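Local coordinates for polyamine export protein (PDB 2P4P) that may export the polyamines cadaverine and putrescine from the cytoplasm and is represented here by its transporter-associated (CorC_HlyC) domain, at residues 69-73 with 74-78. Numbering follows the deposited sequence.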
loop_
_atom_site.group_PDB
_atom_site.type_symbol
_atom_site.label_atom_id
_atom_site.label_comp_id
_atom_site.label_asym_id
_atom_site.label_seq_id
_atom_site.Cartn_x
_atom_site.Cartn_y
_atom_site.Cartn_z
ATOM N N ASP A 69 -0.513 -5.909 -2.788
ATOM C CA ASP A 69 0.117 -6.762 -3.781
ATOM C C ASP A 69 -0.110 -8.263 -3.529
ATOM O O ASP A 69 -0.329 -8.699 -2.393
ATOM C CB ASP A 69 1.603 -6.415 -3.896
ATOM C CG ASP A 69 2.431 -6.963 -2.748
ATOM O OD1 ASP A 69 3.221 -7.886 -3.007
ATOM O OD2 ASP A 69 2.311 -6.486 -1.598
ATOM N N THR A 70 -0.073 -9.032 -4.610
ATOM C CA THR A 70 -0.058 -10.474 -4.525
ATOM C C THR A 70 1.355 -10.968 -4.886
ATOM O O THR A 70 2.107 -10.291 -5.603
ATOM C CB THR A 70 -1.117 -11.155 -5.445
ATOM O OG1 THR A 70 -0.773 -10.947 -6.822
ATOM C CG2 THR A 70 -2.548 -10.618 -5.167
ATOM N N GLU A 71 1.731 -12.100 -4.317
ATOM C CA GLU A 71 2.924 -12.800 -4.732
ATOM C C GLU A 71 2.769 -14.279 -4.398
ATOM O O GLU A 71 2.159 -14.641 -3.371
ATOM C CB GLU A 71 4.189 -12.180 -4.137
ATOM C CG GLU A 71 4.442 -12.435 -2.652
ATOM C CD GLU A 71 5.924 -12.465 -2.309
ATOM O OE1 GLU A 71 6.274 -12.235 -1.128
ATOM O OE2 GLU A 71 6.743 -12.721 -3.218
ATOM N N ASN A 72 3.272 -15.125 -5.303
ATOM C CA ASN A 72 3.202 -16.555 -5.116
ATOM C C ASN A 72 1.755 -16.997 -4.950
ATOM O O ASN A 72 1.447 -17.891 -4.163
ATOM C CB ASN A 72 4.103 -16.988 -3.952
ATOM C CG ASN A 72 5.583 -16.864 -4.282
ATOM O OD1 ASN A 72 6.006 -17.054 -5.433
ATOM N ND2 ASN A 72 6.390 -16.542 -3.267
ATOM N N PHE A 73 0.878 -16.320 -5.697
ATOM C CA PHE A 73 -0.564 -16.615 -5.755
ATOM C C PHE A 73 -1.347 -16.426 -4.451
ATOM O O PHE A 73 -2.400 -17.024 -4.250
ATOM C CB PHE A 73 -0.790 -17.970 -6.452
ATOM C CG PHE A 73 0.051 -18.125 -7.684
ATOM C CD1 PHE A 73 -0.206 -17.348 -8.820
ATOM C CD2 PHE A 73 1.150 -18.979 -7.690
ATOM C CE1 PHE A 73 0.605 -17.459 -9.957
ATOM C CE2 PHE A 73 1.954 -19.091 -8.822
ATOM C CZ PHE A 73 1.672 -18.332 -9.954
ATOM N N ARG A 74 -0.810 -15.558 -3.595
ATOM C CA ARG A 74 -1.412 -15.191 -2.328
ATOM C C ARG A 74 -1.403 -13.692 -2.200
ATOM O O ARG A 74 -0.615 -13.007 -2.884
ATOM C CB ARG A 74 -0.590 -15.775 -1.169
ATOM C CG ARG A 74 -0.399 -17.302 -1.221
ATOM C CD ARG A 74 -1.737 -18.024 -1.179
ATOM N NE ARG A 74 -2.185 -18.342 0.182
ATOM C CZ ARG A 74 -3.461 -18.349 0.572
ATOM N NH1 ARG A 74 -4.428 -18.007 -0.276
ATOM N NH2 ARG A 74 -3.769 -18.659 1.828
ATOM N N ILE A 75 -2.237 -13.190 -1.289
ATOM C CA ILE A 75 -2.220 -11.793 -0.898
ATOM C C ILE A 75 -0.999 -11.640 -0.006
ATOM O O ILE A 75 -0.878 -12.299 1.039
ATOM C CB ILE A 75 -3.545 -11.364 -0.188
ATOM C CG1 ILE A 75 -4.720 -11.517 -1.171
ATOM C CG2 ILE A 75 -3.416 -9.957 0.384
ATOM C CD1 ILE A 75 -6.129 -11.296 -0.603
ATOM N N ASP A 76 -0.053 -10.836 -0.468
ATOM C CA ASP A 76 1.231 -10.631 0.201
ATOM C C ASP A 76 1.086 -9.494 1.245
ATOM O O ASP A 76 1.424 -9.670 2.437
ATOM C CB ASP A 76 2.276 -10.325 -0.887
ATOM C CG ASP A 76 3.623 -9.928 -0.346
ATOM O OD1 ASP A 76 4.115 -10.542 0.626
ATOM O OD2 ASP A 76 4.224 -9.008 -0.932
ATOM N N GLN A 77 0.583 -8.351 0.786
ATOM C CA GLN A 77 0.292 -7.201 1.666
ATOM C C GLN A 77 -1.075 -6.613 1.416
ATOM O O GLN A 77 -1.516 -6.529 0.276
ATOM C CB GLN A 77 1.309 -6.092 1.468
ATOM C CG GLN A 77 2.674 -6.436 1.972
ATOM C CD GLN A 77 3.659 -5.329 1.716
ATOM O OE1 GLN A 77 4.215 -4.769 2.640
ATOM N NE2 GLN A 77 3.861 -5.000 0.462
ATOM N N LEU A 78 -1.718 -6.155 2.487
ATOM C CA LEU A 78 -2.986 -5.475 2.400
ATOM C C LEU A 78 -2.983 -4.219 3.280
ATOM O O LEU A 78 -2.152 -4.069 4.171
ATOM C CB LEU A 78 -4.116 -6.397 2.855
ATOM C CG LEU A 78 -3.929 -6.962 4.268
ATOM C CD1 LEU A 78 -5.126 -6.631 5.168
ATOM C CD2 LEU A 78 -3.615 -8.467 4.226
#
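The carboxylate of D69 receives an almost straight hydrogen bond from Q77, NE2 lying 3.0 Å from OD2 (175° at the hydrogen). The donor meets the syn side of OD2 but 34° out of the carboxylate plane, while OD2 stays in the plane of the amide. Glutamine suits the place: its second amide hydrogen reaches I68 O of the second subunit, tying the hairpin to that subunit. CG of D76 stands anti to its backbone N (chi1 173°), which carries OD2 to the D69 carboxylate, near its plane and facing both oxygens, 2.6 Å from D69 OD1 and 3.2 Å from D69 OD2.

Behind this pairing lies a classic beta bulge. D69 O accepts D76 N at 2.9 Å and, weakly, Q77 N, so two residues face one. Beyond it, E71 and R74 exchange backbone bonds across a type I' turn; N72 suits it, since asparagine readily takes the left-handed conformation required.

E71 leans its CG against D76 CB (3.5 Å), and its OE1 lies 3.3 Å from D76 OD1. On the far face I75 packs on M44 and M45 of helix 40-48.

So short an oxygen pair suggests that D69 or D76 holds a proton, easing repulsion; dimethyl-lysine packing from the second subunit on E71 and D76 may offset more charge. D69, T70 and E71 of this acid-rich hairpin belong to a magnesium site, although no ion is bound to this chain here.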